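Local structure of putative uncharacterized protein (Leishmania major, 3M3I) at residues A[51-65]-A[172-186]. The protein is of unknown function but belongs to the cupin superfamily, whose members share a jelly-roll beta-barrel fold. Sequence-based numbering, arbitrary orientation.
Sequences NEEGNRRHAYTTIYF and SLVSCIVSPGFDYRD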
ATOM      1  N   ASN A  51      -7.858  15.028  10.563  1.00 65.83           N
ATOM      2  CA  ASN A  51      -7.783  13.657  11.052  1.00 65.47           C
ATOM      3  C   ASN A  51      -8.888  13.319  12.090  1.00 66.02           C
ATOM      4  O   ASN A  51      -9.795  14.108  12.334  1.00 66.31           O
ATOM      5  CB  ASN A  51      -6.376  13.388  11.615  1.00 67.01           C
ATOM      6  CG  ASN A  51      -6.131  14.130  12.885  1.00 69.51           C
ATOM      7  OD1 ASN A  51      -6.996  14.895  13.326  1.00 69.99           O
ATOM      8  ND2 ASN A  51      -4.969  13.916  13.503  1.00 71.64           N
ATOM      9  N   GLU A  52      -8.808  12.144  12.704  1.00 66.14           N
ATOM     10  CA  GLU A  52      -9.811  11.717  13.683  1.00 68.48           C
ATOM     11  C   GLU A  52      -9.924  12.642  14.899  1.00 68.85           C
ATOM     12  O   GLU A  52     -10.930  12.607  15.587  1.00 70.84           O
ATOM     13  CB  GLU A  52      -9.523  10.287  14.172  1.00 70.09           C
ATOM     14  CG  GLU A  52      -9.725   9.184  13.117  1.00 70.84           C
ATOM     15  CD  GLU A  52      -8.540   8.987  12.174  1.00 68.62           C
ATOM     16  OE1 GLU A  52      -7.632   9.860  12.122  1.00 66.38           O
ATOM     17  OE2 GLU A  52      -8.527   7.952  11.473  1.00 69.49           O
ATOM     18  N   GLU A  53      -8.891  13.446  15.171  1.00 67.36           N
ATOM     19  CA  GLU A  53      -8.848  14.309  16.370  1.00 68.08           C
ATOM     20  C   GLU A  53      -8.944  15.803  16.057  1.00 67.17           C
ATOM     21  O   GLU A  53      -8.740  16.623  16.937  1.00 67.76           O
ATOM     22  CB  GLU A  53      -7.562  14.043  17.171  1.00 68.22           C
ATOM     23  CG  GLU A  53      -7.528  12.712  17.922  1.00 70.24           C
ATOM     24  CD  GLU A  53      -6.102  12.299  18.365  1.00 70.37           C
ATOM     25  OE1 GLU A  53      -5.101  12.722  17.710  1.00 68.45           O
ATOM     26  OE2 GLU A  53      -5.993  11.544  19.367  1.00 72.85           O
ATOM     27  N   GLY A  54      -9.249  16.156  14.814  1.00 66.23           N
ATOM     28  CA  GLY A  54      -9.447  17.553  14.443  1.00 66.05           C
ATOM     29  C   GLY A  54      -8.275  18.220  13.731  1.00 64.90           C
ATOM     30  O   GLY A  54      -8.442  19.283  13.130  1.00 65.18           O
ATOM     31  N   ASN A  55      -7.102  17.588  13.771  1.00 64.04           N
ATOM     32  CA  ASN A  55      -5.860  18.205  13.318  1.00 63.47           C
ATOM     33  C   ASN A  55      -5.606  18.089  11.814  1.00 62.65           C
ATOM     34  O   ASN A  55      -5.953  17.090  11.192  1.00 62.13           O
ATOM     35  CB  ASN A  55      -4.692  17.568  14.062  1.00 63.35           C
ATOM     36  CG  ASN A  55      -4.835  17.662  15.576  1.00 64.76           C
ATOM     37  OD1 ASN A  55      -5.243  18.693  16.108  1.00 65.78           O
ATOM     38  ND2 ASN A  55      -4.476  16.593  16.271  1.00 65.22           N
ATOM     39  N   ARG A  56      -4.966  19.105  11.248  1.00 63.01           N
ATOM     40  CA  ARG A  56      -4.599  19.099   9.831  1.00 62.79           C
ATOM     41  C   ARG A  56      -3.426  18.169   9.573  1.00 61.69           C
ATOM     42  O   ARG A  56      -2.357  18.295  10.189  1.00 61.77           O
ATOM     43  CB  ARG A  56      -4.250  20.504   9.333  1.00 64.29           C
ATOM     44  CG  ARG A  56      -5.375  21.512   9.501  1.00 65.75           C
ATOM     45  CD  ARG A  56      -6.590  21.181   8.657  1.00 65.99           C
ATOM     46  NE  ARG A  56      -6.377  21.485   7.246  1.00 67.06           N
ATOM     47  CZ  ARG A  56      -7.274  21.267   6.292  1.00 67.96           C
ATOM     48  NH1 ARG A  56      -8.440  20.733   6.592  1.00 67.88           N
ATOM     49  NH2 ARG A  56      -6.999  21.572   5.033  1.00 69.42           N
ATOM     50  N   ARG A  57      -3.653  17.231   8.658  1.00 61.01           N
ATOM     51  CA  ARG A  57      -2.677  16.215   8.285  1.00 60.04           C
ATOM     52  C   ARG A  57      -2.740  16.037   6.782  1.00 60.18           C
ATOM     53  O   ARG A  57      -3.721  16.433   6.147  1.00 61.11           O
ATOM     54  CB  ARG A  57      -3.015  14.910   8.964  1.00 59.54           C
ATOM     55  CG  ARG A  57      -2.971  14.956  10.482  1.00 59.93           C
ATOM     56  CD  ARG A  57      -1.557  14.836  11.020  1.00 59.86           C
ATOM     57  NE  ARG A  57      -1.537  14.941  12.480  1.00 60.86           N
ATOM     58  CZ  ARG A  57      -1.452  16.090  13.158  1.00 61.81           C
ATOM     59  NH1 ARG A  57      -1.369  17.252  12.519  1.00 61.99           N
ATOM     60  NH2 ARG A  57      -1.453  16.073  14.490  1.00 63.07           N
ATOM     61  N   HIS A  58      -1.688  15.482   6.203  1.00 59.64           N
ATOM     62  CA  HIS A  58      -1.726  15.053   4.811  1.00 59.92           C
ATOM     63  C   HIS A  58      -2.788  13.954   4.658  1.00 59.91           C
ATOM     64  O   HIS A  58      -2.983  13.158   5.578  1.00 59.37           O
ATOM     65  CB  HIS A  58      -0.352  14.511   4.376  1.00 59.33           C
ATOM     66  CG  HIS A  58       0.740  15.538   4.416  1.00 60.03           C
ATOM     67  ND1 HIS A  58       1.604  15.670   5.483  1.00 59.78           N
ATOM     68  CD2 HIS A  58       1.087  16.500   3.530  1.00 61.61           C
ATOM     69  CE1 HIS A  58       2.440  16.665   5.239  1.00 61.17           C
ATOM     70  NE2 HIS A  58       2.147  17.185   4.059  1.00 62.33           N
ATOM     71  N   ALA A  59      -3.476  13.923   3.516  1.00 61.09           N
ATOM     72  CA  ALA A  59      -4.438  12.859   3.242  1.00 61.78           C
ATOM     73  C   ALA A  59      -3.834  11.510   3.606  1.00 60.83           C
ATOM     74  O   ALA A  59      -4.424  10.742   4.355  1.00 61.12           O
ATOM     75  CB  ALA A  59      -4.872  12.860   1.780  1.00 63.55           C
ATOM     76  N   TYR A  60      -2.654  11.244   3.053  1.00 60.11           N
ATOM     77  CA  TYR A  60      -1.889  10.043   3.354  1.00 59.36           C
ATOM     78  C   TYR A  60      -0.401  10.364   3.365  1.00 58.30           C
ATOM     79  O   TYR A  60       0.033  11.374   2.827  1.00 58.49           O
ATOM     80  CB  TYR A  60      -2.159   8.956   2.320  1.00 60.41           C
ATOM     81  CG  TYR A  60      -1.614   9.291   0.952  1.00 60.82           C
ATOM     82  CD1 TYR A  60      -0.367   8.854   0.551  1.00 60.12           C
ATOM     83  CD2 TYR A  60      -2.341  10.062   0.066  1.00 62.34           C
ATOM     84  CE1 TYR A  60       0.134   9.178  -0.687  1.00 60.88           C
ATOM     85  CE2 TYR A  60      -1.837  10.390  -1.187  1.00 63.33           C
ATOM     86  CZ  TYR A  60      -0.596   9.945  -1.552  1.00 62.57           C
ATOM     87  OH  TYR A  60      -0.096  10.265  -2.791  1.00 63.93           O
ATOM     88  N   THR A  61       0.356   9.479   3.996  1.00 57.69           N
ATOM     89  CA  THR A  61       1.801   9.471   3.969  1.00 57.08           C
ATOM     90  C   THR A  61       2.165   8.013   3.798  1.00 57.16           C
ATOM     91  O   THR A  61       1.447   7.151   4.282  1.00 57.75           O
ATOM     92  CB  THR A  61       2.406  10.030   5.276  1.00 56.83           C
ATOM     93  OG1 THR A  61       1.909   9.300   6.394  1.00 57.09           O
ATOM     94  CG2 THR A  61       2.060  11.510   5.470  1.00 57.12           C
ATOM     95  N   THR A  62       3.249   7.724   3.079  1.00 56.96           N
ATOM     96  CA  THR A  62       3.681   6.327   2.869  1.00 57.24           C
ATOM     97  C   THR A  62       5.145   6.158   3.225  1.00 56.92           C
ATOM     98  O   THR A  62       5.901   7.134   3.263  1.00 56.67           O
ATOM     99  CB  THR A  62       3.493   5.817   1.402  1.00 57.88           C
ATOM    100  OG1 THR A  62       4.648   6.153   0.630  1.00 57.63           O
ATOM    101  CG2 THR A  62       2.244   6.398   0.739  1.00 58.65           C
ATOM    102  N   ILE A  63       5.531   4.908   3.484  1.00 57.41           N
ATOM    103  CA  ILE A  63       6.915   4.557   3.806  1.00 57.55           C
ATOM    104  C   ILE A  63       7.242   3.142   3.372  1.00 58.30           C
ATOM    105  O   ILE A  63       6.363   2.328   3.159  1.00 59.06           O
ATOM    106  CB  ILE A  63       7.224   4.659   5.328  1.00 58.11           C
ATOM    107  CG1 ILE A  63       6.458   3.611   6.127  1.00 59.30           C
ATOM    108  CG2 ILE A  63       6.905   6.046   5.884  1.00 57.71           C
ATOM    109  CD1 ILE A  63       6.965   3.457   7.549  1.00 60.61           C
ATOM    110  N   TYR A  64       8.535   2.877   3.214  1.00 58.45           N
ATOM    111  CA  TYR A  64       9.053   1.530   3.162  1.00 59.50           C
ATOM    112  C   TYR A  64       9.441   1.142   4.591  1.00 60.69           C
ATOM    113  O   TYR A  64      10.100   1.898   5.272  1.00 60.64           O
ATOM    114  CB  TYR A  64      10.277   1.483   2.290  1.00 59.36           C
ATOM    115  CG  TYR A  64      10.043   1.603   0.799  1.00 58.97           C
ATOM    116  CD1 TYR A  64       9.351   0.620   0.096  1.00 59.71           C
ATOM    117  CD2 TYR A  64      10.564   2.663   0.085  1.00 58.50           C
ATOM    118  CE1 TYR A  64       9.174   0.714  -1.274  1.00 59.88           C
ATOM    119  CE2 TYR A  64      10.386   2.766  -1.276  1.00 58.74           C
ATOM    120  CZ  TYR A  64       9.700   1.792  -1.954  1.00 59.38           C
ATOM    121  OH  TYR A  64       9.537   1.900  -3.318  1.00 60.10           O
ATOM    122  N   PHE A  65       9.021  -0.025   5.055  1.00 70.04           N
ATOM    123  CA  PHE A  65       9.395  -0.486   6.382  1.00 69.82           C
ATOM    124  C   PHE A  65      10.010  -1.875   6.322  1.00 70.30           C
ATOM    125  O   PHE A  65       9.404  -2.786   5.779  1.00 70.07           O
ATOM    126  CB  PHE A  65       8.181  -0.490   7.310  1.00 68.73           C
ATOM    127  CG  PHE A  65       8.520  -0.848   8.714  1.00 68.68           C
ATOM    128  CD1 PHE A  65       9.071   0.093   9.568  1.00 69.20           C
ATOM    129  CD2 PHE A  65       8.333  -2.133   9.178  1.00 68.48           C
ATOM    130  CE1 PHE A  65       9.403  -0.239  10.868  1.00 69.51           C
ATOM    131  CE2 PHE A  65       8.659  -2.471  10.480  1.00 68.73           C
ATOM    132  CZ  PHE A  65       9.203  -1.521  11.323  1.00 69.26           C
ATOM    133  N   SER A 172      11.870  -8.887   6.670  1.00 76.76           N
ATOM    134  CA  SER A 172      10.621  -8.711   5.952  1.00 76.39           C
ATOM    135  C   SER A 172      10.479  -7.268   5.532  1.00 76.24           C
ATOM    136  O   SER A 172      10.446  -6.392   6.385  1.00 76.30           O
ATOM    137  CB  SER A 172       9.456  -9.076   6.844  1.00 76.26           C
ATOM    138  OG  SER A 172       8.240  -8.839   6.165  1.00 76.15           O
ATOM    139  N   LEU A 173      10.404  -7.024   4.225  1.00 76.49           N
ATOM    140  CA  LEU A 173      10.222  -5.676   3.692  1.00 76.80           C
ATOM    141  C   LEU A 173       8.745  -5.453   3.325  1.00 76.17           C
ATOM    142  O   LEU A 173       8.118  -6.294   2.687  1.00 75.81           O
ATOM    143  CB  LEU A 173      11.112  -5.473   2.468  1.00 78.00           C
ATOM    144  CG  LEU A 173      10.965  -4.186   1.641  1.00 78.93           C
ATOM    145  CD1 LEU A 173      11.310  -2.950   2.446  1.00 79.92           C
ATOM    146  CD2 LEU A 173      11.827  -4.264   0.387  1.00 80.67           C
ATOM    147  N   VAL A 174       8.198  -4.322   3.742  1.00 76.48           N
ATOM    148  CA  VAL A 174       6.832  -3.958   3.407  1.00 76.33           C
ATOM    149  C   VAL A 174       6.780  -2.487   3.018  1.00 77.45           C
ATOM    150  O   VAL A 174       7.775  -1.774   3.096  1.00 78.56           O
ATOM    151  CB  VAL A 174       5.828  -4.198   4.605  1.00 76.51           C
ATOM    152  CG1 VAL A 174       5.709  -5.658   4.950  1.00 76.05           C
ATOM    153  CG2 VAL A 174       6.223  -3.392   5.838  1.00 77.61           C
ATOM    154  N   SER A 175       5.603  -2.059   2.581  1.00 77.54           N
ATOM    155  CA  SER A 175       5.253  -0.657   2.535  1.00 79.15           C
ATOM    156  C   SER A 175       4.145  -0.435   3.543  1.00 79.98           C
ATOM    157  O   SER A 175       3.303  -1.306   3.727  1.00 79.19           O
ATOM    158  CB  SER A 175       4.788  -0.255   1.141  1.00 79.14           C
ATOM    159  OG  SER A 175       5.859  -0.269   0.233  1.00 79.34           O
ATOM    160  N   CYS A 176       4.173   0.721   4.208  1.00 82.24           N
ATOM    161  CA  CYS A 176       3.101   1.143   5.088  1.00 84.08           C
ATOM    162  C   CYS A 176       2.497   2.455   4.598  1.00 86.42           C
ATOM    163  O   CYS A 176       3.212   3.357   4.171  1.00 87.72           O
ATOM    164  CB  CYS A 176       3.618   1.322   6.507  1.00 85.62           C
ATOM    165  SG  CYS A 176       4.428  -0.115   7.194  1.00 83.35           S
ATOM    166  N   ILE A 177       1.174   2.566   4.675  1.00 61.84           N
ATOM    167  CA  ILE A 177       0.487   3.823   4.354  1.00 61.70           C
ATOM    168  C   ILE A 177      -0.358   4.221   5.548  1.00 60.76           C
ATOM    169  O   ILE A 177      -1.185   3.446   5.975  1.00 60.54           O
ATOM    170  CB  ILE A 177      -0.407   3.660   3.108  1.00 62.40           C
ATOM    171  CG1 ILE A 177       0.406   3.094   1.949  1.00 63.56           C
ATOM    172  CG2 ILE A 177      -1.024   4.974   2.682  1.00 62.47           C
ATOM    173  CD1 ILE A 177      -0.464   2.718   0.783  1.00 64.43           C
ATOM    174  N   VAL A 178      -0.122   5.403   6.110  1.00 60.41           N
ATOM    175  CA  VAL A 178      -0.977   5.926   7.169  1.00 59.77           C
ATOM    176  C   VAL A 178      -1.897   6.977   6.568  1.00 60.00           C
ATOM    177  O   VAL A 178      -1.435   7.847   5.846  1.00 60.45           O
ATOM    178  CB  VAL A 178      -0.163   6.522   8.336  1.00 59.40           C
ATOM    179  CG1 VAL A 178      -1.078   6.813   9.519  1.00 58.92           C
ATOM    180  CG2 VAL A 178       0.955   5.582   8.747  1.00 59.43           C
ATOM    181  N   SER A 179      -3.200   6.851   6.819  1.00 59.92           N
ATOM    182  CA  SER A 179      -4.208   7.789   6.293  1.00 60.29           C
ATOM    183  C   SER A 179      -5.429   7.919   7.204  1.00 60.18           C
ATOM    184  O   SER A 179      -6.101   6.918   7.492  1.00 60.28           O
ATOM    185  CB  SER A 179      -4.689   7.373   4.910  1.00 61.03           C
ATOM    186  OG  SER A 179      -5.793   8.168   4.501  1.00 61.50           O
ATOM    187  N   PRO A 180      -5.734   9.158   7.649  1.00 60.20           N
ATOM    188  CA  PRO A 180      -4.992  10.392   7.399  1.00 60.29           C
ATOM    189  C   PRO A 180      -3.538  10.326   7.904  1.00 59.90           C
ATOM    190  O   PRO A 180      -3.222   9.535   8.783  1.00 59.45           O
ATOM    191  CB  PRO A 180      -5.821  11.449   8.148  1.00 60.46           C
ATOM    192  CG  PRO A 180      -7.179  10.902   8.167  1.00 60.79           C
ATOM    193  CD  PRO A 180      -6.996   9.435   8.365  1.00 60.46           C
ATOM    194  N   GLY A 181      -2.675  11.171   7.346  1.00 60.27           N
ATOM    195  CA  GLY A 181      -1.230  10.940   7.329  1.00 60.33           C
ATOM    196  C   GLY A 181      -0.510  10.876   8.661  1.00 59.92           C
ATOM    197  O   GLY A 181      -1.020  11.328   9.692  1.00 59.66           O
ATOM    198  N   PHE A 182       0.697  10.320   8.624  1.00 60.05           N
ATOM    199  CA  PHE A 182       1.548  10.234   9.799  1.00 59.89           C
ATOM    200  C   PHE A 182       2.132  11.607  10.211  1.00 60.42           C
ATOM    201  O   PHE A 182       2.501  12.439   9.374  1.00 61.16           O
ATOM    202  CB  PHE A 182       2.678   9.216   9.541  1.00 60.14           C
ATOM    203  CG  PHE A 182       3.575   9.006  10.715  1.00 60.12           C
ATOM    204  CD1 PHE A 182       3.275   8.067  11.672  1.00 59.55           C
ATOM    205  CD2 PHE A 182       4.717   9.748  10.867  1.00 60.87           C
ATOM    206  CE1 PHE A 182       4.096   7.882  12.757  1.00 59.67           C
ATOM    207  CE2 PHE A 182       5.529   9.562  11.952  1.00 61.02           C
ATOM    208  CZ  PHE A 182       5.212   8.631  12.893  1.00 60.39           C
ATOM    209  N   ASP A 183       2.205  11.815  11.523  1.00 60.21           N
ATOM    210  CA  ASP A 183       2.799  12.998  12.112  1.00 60.84           C
ATOM    211  C   ASP A 183       3.290  12.546  13.477  1.00 60.69           C
ATOM    212  O   ASP A 183       2.544  11.926  14.229  1.00 60.09           O
ATOM    213  CB  ASP A 183       1.764  14.132  12.222  1.00 60.96           C
ATOM    214  CG  ASP A 183       2.381  15.476  12.645  1.00 61.88           C
ATOM    215  OD1 ASP A 183       2.262  16.457  11.886  1.00 62.53           O
ATOM    216  OD2 ASP A 183       2.976  15.571  13.751  1.00 62.11           O
ATOM    217  N   TYR A 184       4.554  12.830  13.796  1.00 61.43           N
ATOM    218  CA  TYR A 184       5.119  12.384  15.076  1.00 61.48           C
ATOM    219  C   TYR A 184       4.362  12.967  16.276  1.00 61.39           C
ATOM    220  O   TYR A 184       4.459  12.434  17.381  1.00 61.32           O
ATOM    221  CB  TYR A 184       6.616  12.689  15.165  1.00 62.59           C
ATOM    222  CG  TYR A 184       7.498  11.659  14.487  1.00 62.80           C
ATOM    223  CD1 TYR A 184       7.709  10.417  15.054  1.00 62.39           C
ATOM    224  CD2 TYR A 184       8.125  11.935  13.271  1.00 63.61           C
ATOM    225  CE1 TYR A 184       8.532   9.468  14.428  1.00 62.76           C
ATOM    226  CE2 TYR A 184       8.940  10.991  12.630  1.00 64.04           C
ATOM    227  CZ  TYR A 184       9.139   9.770  13.215  1.00 63.61           C
ATOM    228  OH  TYR A 184       9.942   8.839  12.589  1.00 64.20           O
ATOM    229  N   ARG A 185       3.567  14.022  16.067  1.00 61.54           N
ATOM    230  CA  ARG A 185       2.728  14.509  17.145  1.00 61.60           C
ATOM    231  C   ARG A 185       1.704  13.454  17.559  1.00 60.81           C
ATOM    232  O   ARG A 185       1.265  13.467  18.703  1.00 61.01           O
ATOM    233  CB  ARG A 185       2.077  15.840  16.798  1.00 62.10           C
ATOM    234  CG  ARG A 185       3.041  17.022  16.869  1.00 63.26           C
ATOM    235  CD  ARG A 185       2.441  18.319  16.383  1.00 63.88           C
ATOM    236  NE  ARG A 185       2.087  18.268  14.969  1.00 63.56           N
ATOM    237  CZ  ARG A 185       1.656  19.304  14.237  1.00 64.16           C
ATOM    238  NH1 ARG A 185       1.547  20.523  14.758  1.00 65.15           N
ATOM    239  NH2 ARG A 185       1.358  19.120  12.955  1.00 63.93           N
ATOM    240  N   ASP A 186       1.364  12.533  16.645  1.00 60.14           N
ATOM    241  CA  ASP A 186       0.450  11.411  16.903  1.00 59.59           C
ATOM    242  C   ASP A 186       1.160  10.066  17.163  1.00 59.31           C
ATOM    243  O   ASP A 186       0.536   8.996  17.086  1.00 58.94           O
ATOM    244  CB  ASP A 186      -0.459  11.216  15.687  1.00 59.25           C
ATOM    245  CG  ASP A 186      -1.067  12.500  15.201  1.00 59.62           C
ATOM    246  OD1 ASP A 186      -1.514  13.272  16.044  1.00 60.03           O
ATOM    247  OD2 ASP A 186      -1.119  12.738  13.977  1.00 59.63           O
TER
HETATM  248  O   HOH W   1      -3.961  14.096  15.832  1.00 37.88           O
HETATM  249  O   HOH W   2      -3.481  11.566  11.395  1.00 42.76           O
HETATM  250  O   HOH W   3      -7.760   6.279   9.493  1.00 49.03           O
HETATM  251  O   HOH W   4       0.567  14.527   7.989  1.00 54.87           O
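Asp186 OD1 is gripped by Arg57 NH2, through a nearly straight bond (176°), and by a bridging water. Arg57 NE donates to the syn lone pair of Asp186 OD2 at 2.7 Å, so the guanidinium holds the carboxylate side-on. The water also joins Asp186 OD1 to Glu53 OE1, Asn51 ND2 and Asn55 ND2, and probably eases the closeness of the two acids. Asp183 stacks over one face of the guanidinium, its CB 3.4 Å from Arg57 NE, while Asn55 CB covers the opposite face. The Asp183 carboxylate is itself held side-on by Arg185, NE to OD2 and NH2 to OD1. The two arginines come close, but Asp183 and Asp186 probably offset their charges.

Around residues 179-182 further bonds tie the two segments. Gly181 N donates to His58 O at 2.7 Å, and Ser179 OG to Ala59 O at 2.9 Å. A cis peptide bond precedes Pro180, whose CA-H points at Ala59 O. Thr61 OG1, lying between its own backbone N and carbonyl carbon (chi1 56°), accepts from Phe182 N at 2.7 Å.

Beyond this, 61-65 and 172-179 pair as antiparallel strands, with Thr61, Ile63 and Phe65 hydrogen-bonded to Val178, Cys176 and Val174. Ile63 CG1 lies 3.7 Å from Cys176 CB. Cys176 SG sits obliquely to the Phe65 ring and 3.8 Å from Phe65 CB. On the other sheet face, the side chains of Thr62 and Ile177 lie side by side and point the same way.

This pair lies within an antiparallel sheet, consistent with one wall of a cupin barrel. Strand 38-44 flanks 56-67, and strand 81-87 flanks 172-179, with Trp84 against Phe65, Val174 and Cys176. The face of Tyr60, Thr62 and Ile177 meets the second subunit, where Ile177 packs on Ile177 of that chain.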